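Local coordinates for ribosomal protein uL16 3-hydroxylase (Escherichia coli, PDB 4NUB), which is a growth-regulating oxygenase that hydroxylates a specific arginine of ribosomal protein uL16, using iron(II), 2-oxoglutarate and dioxygen, at residues G123-Q128 with F185-Y190; L53-D58 with T77-L82; S212-Y217 with E262-W267. The protein carries 2 engineered substitutions. One frame throughout, in Å; residues are numbered along the deposited sequence.

Contact 1. Residues G123-Q128 with F185-Y190. With FE (Fe (III) ion), chain B.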
# COMPACT_ATOMS: atom_id res chain seq x y z
N GLY A 123 -6.57 31.66 15.80
CA GLY A 123 -8.01 31.65 15.64
C GLY A 123 -8.54 30.27 15.90
O GLY A 123 -7.77 29.36 16.19
N PRO A 124 -9.87 30.10 15.80
CA PRO A 124 -10.51 28.86 16.23
C PRO A 124 -10.16 27.69 15.31
O PRO A 124 -10.38 27.77 14.10
CB PRO A 124 -12.02 29.18 16.15
CG PRO A 124 -12.10 30.64 16.06
CD PRO A 124 -10.86 31.08 15.33
N HIS A 125 -9.60 26.62 15.88
CA HIS A 125 -9.25 25.42 15.13
C HIS A 125 -9.46 24.14 15.95
O HIS A 125 -9.80 24.20 17.14
CB HIS A 125 -7.79 25.51 14.67
CG HIS A 125 -6.77 25.43 15.77
ND1 HIS A 125 -6.30 26.55 16.43
CD2 HIS A 125 -6.09 24.38 16.29
CE1 HIS A 125 -5.40 26.18 17.33
NE2 HIS A 125 -5.26 24.87 17.26
N LEU A 126 -9.28 22.99 15.32
CA LEU A 126 -9.04 21.79 16.12
C LEU A 126 -7.88 20.92 15.61
O LEU A 126 -7.47 21.04 14.46
CB LEU A 126 -10.32 21.01 16.41
CG LEU A 126 -11.09 20.25 15.36
CD1 LEU A 126 -10.86 18.80 15.65
CD2 LEU A 126 -12.56 20.60 15.50
N ASP A 127 -7.33 20.09 16.50
CA ASP A 127 -6.17 19.26 16.20
C ASP A 127 -6.60 17.80 16.26
O ASP A 127 -7.58 17.47 16.91
CB ASP A 127 -5.04 19.53 17.21
CG ASP A 127 -4.63 21.00 17.25
OD1 ASP A 127 -4.59 21.61 16.16
OD2 ASP A 127 -4.35 21.55 18.34
N GLN A 128 -5.87 16.94 15.56
CA GLN A 128 -6.17 15.51 15.59
C GLN A 128 -5.42 14.85 16.74
O GLN A 128 -5.56 13.65 16.99
CB GLN A 128 -5.79 14.86 14.26
CG GLN A 128 -6.88 14.94 13.18
CD GLN A 128 -8.06 14.03 13.48
NE2 GLN A 128 -9.18 14.63 13.88
N PHE A 185 -11.33 18.71 20.51
CA PHE A 185 -11.87 19.89 21.15
C PHE A 185 -11.38 21.16 20.49
O PHE A 185 -10.18 21.39 20.42
CB PHE A 185 -11.48 19.92 22.62
CG PHE A 185 -12.12 18.85 23.43
CD1 PHE A 185 -11.76 17.52 23.26
CD2 PHE A 185 -13.09 19.16 24.37
CE1 PHE A 185 -12.35 16.53 24.01
CE2 PHE A 185 -13.68 18.18 25.12
CZ PHE A 185 -13.31 16.86 24.95
N PRO A 186 -12.31 21.98 20.01
CA PRO A 186 -11.93 23.24 19.36
C PRO A 186 -11.34 24.20 20.37
O PRO A 186 -11.84 24.32 21.48
CB PRO A 186 -13.27 23.78 18.84
CG PRO A 186 -14.29 23.15 19.70
CD PRO A 186 -13.77 21.78 20.00
N HIS A 187 -10.28 24.89 19.98
CA HIS A 187 -9.66 25.85 20.87
C HIS A 187 -9.25 27.11 20.13
O HIS A 187 -9.17 27.13 18.92
CB HIS A 187 -8.48 25.22 21.62
CG HIS A 187 -7.49 24.51 20.74
ND1 HIS A 187 -7.62 23.18 20.40
CD2 HIS A 187 -6.33 24.93 20.18
CE1 HIS A 187 -6.60 22.82 19.64
NE2 HIS A 187 -5.80 23.86 19.50
N GLU A 188 -9.01 28.18 20.88
CA GLU A 188 -8.57 29.44 20.31
C GLU A 188 -7.80 30.18 21.38
O GLU A 188 -8.20 30.18 22.55
CB GLU A 188 -9.76 30.28 19.85
CG GLU A 188 -9.35 31.57 19.14
CD GLU A 188 -10.50 32.55 18.96
OE1 GLU A 188 -11.64 32.25 19.40
OE2 GLU A 188 -10.25 33.64 18.40
N GLY A 189 -6.70 30.80 21.00
CA GLY A 189 -5.90 31.52 21.96
C GLY A 189 -5.20 32.71 21.35
O GLY A 189 -4.75 32.66 20.20
N TYR A 190 -5.11 33.79 22.12
CA TYR A 190 -4.35 34.97 21.73
C TYR A 190 -3.61 35.63 22.91
O TYR A 190 -3.93 35.41 24.08
CB TYR A 190 -5.25 35.95 20.97
CG TYR A 190 -6.54 36.31 21.67
CD1 TYR A 190 -6.58 37.33 22.61
CD2 TYR A 190 -7.73 35.64 21.38
CE1 TYR A 190 -7.75 37.68 23.26
CE2 TYR A 190 -8.92 35.98 22.03
CZ TYR A 190 -8.92 37.02 22.97
OH TYR A 190 -10.07 37.39 23.63
FE FE B . -3.96 23.73 18.32
O HOH W 1 -8.48 19.48 19.37
O HOH W 2 -2.69 25.88 18.93
O HOH W 3 -1.93 23.05 19.57

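Contact 2. Residues L53-D58 with T77-L82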
# COMPACT_ATOMS: atom_id res chain seq x y z
N LEU A 53 4.34 32.33 10.12
CA LEU A 53 3.92 33.60 10.69
C LEU A 53 2.45 33.82 10.40
O LEU A 53 2.03 33.77 9.25
CB LEU A 53 4.73 34.74 10.10
CG LEU A 53 5.59 35.47 11.12
CD1 LEU A 53 6.55 36.39 10.41
CD2 LEU A 53 4.68 36.24 12.04
N VAL A 54 1.66 34.06 11.43
CA VAL A 54 0.22 34.20 11.25
C VAL A 54 -0.22 35.59 11.71
O VAL A 54 0.03 35.99 12.84
CB VAL A 54 -0.55 33.08 12.00
CG1 VAL A 54 -2.05 33.30 11.95
CG2 VAL A 54 -0.20 31.73 11.40
N SER A 55 -0.86 36.32 10.79
CA SER A 55 -1.31 37.69 11.03
C SER A 55 -2.79 37.84 10.77
O SER A 55 -3.31 37.22 9.85
CB SER A 55 -0.59 38.64 10.09
OG SER A 55 0.50 39.25 10.74
N HIS A 56 -3.46 38.67 11.54
CA HIS A 56 -4.79 39.12 11.13
C HIS A 56 -4.96 40.65 11.15
O HIS A 56 -4.68 41.31 12.16
CB HIS A 56 -5.92 38.38 11.87
CG HIS A 56 -5.97 38.62 13.35
ND1 HIS A 56 -7.09 39.10 13.99
CD2 HIS A 56 -5.04 38.43 14.32
CE1 HIS A 56 -6.85 39.21 15.28
NE2 HIS A 56 -5.61 38.81 15.51
N GLN A 57 -5.37 41.20 10.01
CA GLN A 57 -5.76 42.60 9.89
C GLN A 57 -7.11 42.64 9.19
O GLN A 57 -7.40 41.77 8.37
CB GLN A 57 -4.72 43.40 9.09
CG GLN A 57 -4.91 44.91 9.13
N ASP A 58 -7.94 43.62 9.53
CA ASP A 58 -9.23 43.85 8.87
C ASP A 58 -10.20 42.65 8.84
O ASP A 58 -11.16 42.64 8.06
CB ASP A 58 -9.03 44.41 7.45
CG ASP A 58 -8.10 45.62 7.43
N THR A 77 1.01 44.38 17.08
CA THR A 77 -0.09 43.59 17.59
C THR A 77 -0.56 42.66 16.48
O THR A 77 -0.27 42.88 15.31
CB THR A 77 -1.29 44.46 17.94
OG1 THR A 77 -1.75 45.10 16.75
CG2 THR A 77 -0.93 45.51 18.98
N ASN A 78 -1.31 41.64 16.88
CA ASN A 78 -2.00 40.76 15.94
C ASN A 78 -1.11 39.96 14.98
O ASN A 78 -1.39 39.89 13.79
CB ASN A 78 -3.06 41.53 15.16
CG ASN A 78 -4.17 42.07 16.06
OD1 ASN A 78 -4.49 41.50 17.11
ND2 ASN A 78 -4.76 43.18 15.65
N TRP A 79 -0.04 39.36 15.50
CA TRP A 79 0.71 38.37 14.74
C TRP A 79 1.37 37.39 15.68
O TRP A 79 1.57 37.66 16.85
CB TRP A 79 1.74 39.00 13.77
CG TRP A 79 2.80 39.83 14.43
CD1 TRP A 79 2.77 41.18 14.64
CD2 TRP A 79 4.04 39.37 14.98
NE1 TRP A 79 3.91 41.59 15.29
CE2 TRP A 79 4.71 40.49 15.51
CE3 TRP A 79 4.66 38.12 15.09
CZ2 TRP A 79 5.95 40.41 16.13
CZ3 TRP A 79 5.90 38.03 15.70
CH2 TRP A 79 6.53 39.17 16.21
N SER A 80 1.71 36.23 15.14
CA SER A 80 2.29 35.17 15.94
C SER A 80 3.34 34.46 15.11
O SER A 80 3.12 34.17 13.93
CB SER A 80 1.19 34.20 16.37
OG SER A 80 1.58 33.43 17.48
N LEU A 81 4.50 34.20 15.71
CA LEU A 81 5.51 33.35 15.10
C LEU A 81 5.41 31.93 15.68
O LEU A 81 5.45 31.75 16.90
CB LEU A 81 6.90 33.94 15.32
CG LEU A 81 8.07 33.07 14.83
CD1 LEU A 81 7.98 32.83 13.33
CD2 LEU A 81 9.41 33.68 15.24
N LEU A 82 5.27 30.93 14.82
CA LEU A 82 5.16 29.55 15.29
C LEU A 82 6.23 28.65 14.70
O LEU A 82 6.36 28.51 13.47
CB LEU A 82 3.79 28.95 14.99
CG LEU A 82 2.55 29.60 15.59
CD1 LEU A 82 2.02 30.71 14.68
CD2 LEU A 82 1.51 28.53 15.79

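Contact 3. Residues S212-Y217 with E262-W267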
# COMPACT_ATOMS: atom_id res chain seq x y z
N SER A 212 -1.11 1.47 4.44
CA SER A 212 -0.30 1.79 3.27
C SER A 212 1.20 1.63 3.55
O SER A 212 1.95 1.17 2.69
CB SER A 212 -0.64 3.16 2.68
OG SER A 212 -0.12 4.20 3.47
N GLY A 213 1.63 1.97 4.76
CA GLY A 213 3.01 1.80 5.15
C GLY A 213 3.42 0.34 5.26
O GLY A 213 4.52 -0.04 4.84
N PHE A 214 2.55 -0.49 5.83
CA PHE A 214 2.82 -1.92 5.91
C PHE A 214 2.90 -2.55 4.52
O PHE A 214 3.75 -3.40 4.28
CB PHE A 214 1.78 -2.64 6.76
CG PHE A 214 2.01 -4.13 6.86
CD1 PHE A 214 3.17 -4.63 7.40
CD2 PHE A 214 1.05 -5.03 6.41
CE1 PHE A 214 3.38 -5.99 7.49
CE2 PHE A 214 1.26 -6.40 6.51
CZ PHE A 214 2.42 -6.88 7.05
N ALA A 215 2.03 -2.13 3.61
CA ALA A 215 2.08 -2.59 2.22
C ALA A 215 3.43 -2.31 1.57
O ALA A 215 3.99 -3.18 0.90
CB ALA A 215 0.96 -1.97 1.39
N ASP A 216 3.96 -1.11 1.78
CA ASP A 216 5.25 -0.76 1.18
C ASP A 216 6.37 -1.65 1.70
O ASP A 216 7.30 -1.99 0.97
CB ASP A 216 5.58 0.71 1.44
CG ASP A 216 4.52 1.63 0.92
OD1 ASP A 216 3.85 1.26 -0.07
OD2 ASP A 216 4.34 2.72 1.50
N TYR A 217 6.28 -2.04 2.97
CA TYR A 217 7.23 -2.96 3.57
C TYR A 217 7.11 -4.33 2.91
O TYR A 217 8.10 -4.92 2.50
CB TYR A 217 6.95 -3.06 5.06
CG TYR A 217 7.89 -3.93 5.86
CD1 TYR A 217 9.14 -3.48 6.23
CD2 TYR A 217 7.49 -5.19 6.30
CE1 TYR A 217 9.99 -4.27 6.99
CE2 TYR A 217 8.33 -6.00 7.07
CZ TYR A 217 9.58 -5.53 7.41
OH TYR A 217 10.42 -6.32 8.17
N GLU A 262 6.33 -11.91 13.15
CA GLU A 262 7.53 -11.10 13.02
C GLU A 262 7.39 -9.89 12.11
O GLU A 262 7.86 -8.81 12.45
CB GLU A 262 8.71 -11.96 12.58
CG GLU A 262 9.93 -11.78 13.47
CD GLU A 262 9.60 -11.99 14.94
OE1 GLU A 262 10.07 -11.19 15.79
OE2 GLU A 262 8.87 -12.96 15.25
N HIS A 263 6.75 -10.06 10.96
CA HIS A 263 6.77 -9.03 9.92
C HIS A 263 6.16 -7.69 10.32
O HIS A 263 6.75 -6.63 10.07
CB HIS A 263 6.10 -9.55 8.67
CG HIS A 263 6.69 -10.82 8.16
ND1 HIS A 263 7.67 -10.86 7.20
CD2 HIS A 263 6.46 -12.11 8.51
CE1 HIS A 263 8.01 -12.11 6.96
NE2 HIS A 263 7.29 -12.89 7.74
N PHE A 264 4.98 -7.72 10.91
CA PHE A 264 4.28 -6.49 11.25
C PHE A 264 4.98 -5.74 12.39
O PHE A 264 5.22 -4.54 12.29
CB PHE A 264 2.82 -6.76 11.60
CG PHE A 264 2.07 -5.54 12.02
CD1 PHE A 264 2.08 -4.40 11.22
CD2 PHE A 264 1.37 -5.52 13.21
CE1 PHE A 264 1.40 -3.26 11.61
CE2 PHE A 264 0.69 -4.38 13.61
CZ PHE A 264 0.70 -3.25 12.80
N LYS A 265 5.31 -6.48 13.46
CA LYS A 265 6.15 -5.98 14.55
C LYS A 265 7.40 -5.27 14.02
O LYS A 265 7.72 -4.15 14.41
CB LYS A 265 6.57 -7.13 15.47
CG LYS A 265 7.64 -6.74 16.49
CD LYS A 265 8.16 -7.95 17.27
CE LYS A 265 7.05 -8.67 18.02
NZ LYS A 265 7.57 -9.81 18.81
N GLN A 266 8.09 -5.94 13.11
CA GLN A 266 9.30 -5.40 12.53
C GLN A 266 9.05 -4.15 11.68
O GLN A 266 9.83 -3.21 11.74
CB GLN A 266 10.02 -6.49 11.73
CG GLN A 266 11.45 -6.18 11.38
CD GLN A 266 12.32 -7.42 11.35
OE1 GLN A 266 12.01 -8.43 12.00
NE2 GLN A 266 13.42 -7.36 10.61
N TRP A 267 7.98 -4.13 10.89
CA TRP A 267 7.67 -2.92 10.12
C TRP A 267 7.29 -1.73 11.01
O TRP A 267 7.76 -0.60 10.80
CB TRP A 267 6.54 -3.16 9.10
CG TRP A 267 5.98 -1.84 8.62
CD1 TRP A 267 6.53 -1.00 7.69
CD2 TRP A 267 4.80 -1.19 9.10
NE1 TRP A 267 5.75 0.12 7.54
CE2 TRP A 267 4.68 0.03 8.39
CE3 TRP A 267 3.83 -1.52 10.05
CZ2 TRP A 267 3.63 0.93 8.61
CZ3 TRP A 267 2.77 -0.63 10.26
CH2 TRP A 267 2.68 0.58 9.54

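Contact 1. Residues G123-Q128 with F185-Y190
H125, D127 and H187 make this a metal-centred contact, joining the loop 123-128, between strands 108-116 and 131-135, to the segment 185-190 on strand 187-191. The evidence is direct. The iron lies 2.0 Å from H125 NE2 and 2.2 Å from H187 NE2. D127 completes the protein ligands through OD2, also 2.2 Å from the iron. D127 OD1 stays 3.1 Å from the iron, so the carboxylate binds through one oxygen. Two waters occupy further positions on the ion.

The backbone beneath is joined by a single antiparallel bridge, with H125 and H187 as a hydrogen-bonded pair. H125 N donates to H187 O at 3.1 Å in a nearly straight bond (168°), and H187 N returns one to H125 O.

Each imidazole has its CG between its own backbone N and carbonyl carbon (chi1 69° in H125, 50° in H187), which lets ND1 turn back to the preceding chain. H125 ND1 donates to G123 O at 3.2 Å, with the oxygen close to the ring plane. H187 ND1 does likewise to F185 O at 3.1 Å. These second-shell carbonyls fix the rotation of both rings and present NE2 to the metal. D127 N is held by a water that also lies against F185 O.

At the other end, the extended E188 lays its CG 3.6 Å from G123 C and runs alongside P124; its carboxylate forms a salt bridge with R143 of strand 140-144.

Two histidines and a monodentate carboxylate grouped round one iron are the facial triad of the JmjC/cupin 2-oxoglutarate oxygenases; in such enzymes the water-held positions are where 2-oxoglutarate and dioxygen probably bind.

Contact 2. Residues L53-D58 with T77-L82
The W79 indole and the H56 imidazole are the flat groups here, and each meets the facing segment obliquely. Against the indole comes the methyl CD2 of L53, 3.6 Å from W79 CE3. With CG between its backbone N and carbonyl carbon (chi1 61°), W79 carries its ring away from strand 51-57, leaving the CE3 corner as the part that L53 reaches. S55 OG touches at the base of the side chain, 3.3 Å from W79 CB. The H56 ring stacks on W61 and gives its NE2 to G119 O, while N78 crosses it with the amide plane turned 49° from the imidazole; N78 CB lies 3.8 Å from H56 CD2.

The frame beneath is antiparallel pairing. V54 and S80 form a hydrogen-bonded pair: V54 N reaches S80 O at 2.9 Å almost straight (169°), and S80 N answers to V54 O on a more bent path. L53 with L81 and S55 with W79 are the non-hydrogen-bonded pairs to either side. Beyond them, the longer bond from H56 N to N78 O, 3.3 Å, approaches tilted from the carbonyl plane.

L53, S55, W79 and L81 share one face of the sheet, where L53 CG also packs 4.2 Å from L81 CD1. V54 and S80 occupy the other, and there V54 CG2 meets L82 CD1 at 4.1 Å.

L82 also touches S114, inferred to bind substrate, on strand 108-116, which flanks strand 79-83 within the eight-stranded antiparallel sheet; strand 60-65 flanks 51-57 and packs W61 and V63 on V54.

Contact 3. Residues S212-Y217 with E262-W267
Aromatic contacts dominate where F214 and Y217 of helix 207-220 meet F264 and W267 of helix 263-272, the short segments crossing at 108°. F264 points its edge at the face of F214 (planes 85° apart, centroids 5.6 Å), and F214 in turn offers its edge to the six-membered ring of W267 in an offset edge-to-face pair.

CH-pi contacts tie the same residues. W267 CB sits over one face of Y217, 3.6 Å from the ring centroid, and F214 CA lies 3.8 Å from the centroid of the W267 five-membered ring. W267 CG is anti to the backbone N (chi1 163°), carrying the indole across to lie against the G213-F214 backbone, with CZ2 3.3 Å from F214 N. Lacking a side chain, G213 lets the ring approach. With an alanine for W267 the CB over Y217 would remain, but the edge of F214 would probably lose the ring it points at and a gap open beside the G213-F214 backbone.

On helix 207-220, A215 packs on A215 of the second subunit.

Polar interactions contribute little: G213 O near W267 NE1 is too poorly angled for a hydrogen bond. The contact therefore rests on burial of aromatic surface.

Along the chain the contacts come in series: contact 2 closes first, then contact 1, then contact 3. Contacts 1 and 2 have centres 15 Å apart and belong to the JmjC/cupin barrel, but to different sheets, strand 187-191 lying in the three-stranded one and strands 51-57 and 79-83 in the eight-stranded one. Their nearest atoms are about 6 Å apart. The side chain of L82 is about 8 Å from the bound iron. Contact 3 is helical and remote, with centres 34 Å from contact 1 and 42 Å from contact 2. Within one chain the iron site and the contact 3 helices are thus well apart, though Q128 of contact 1 also meets Y227 of the second subunit.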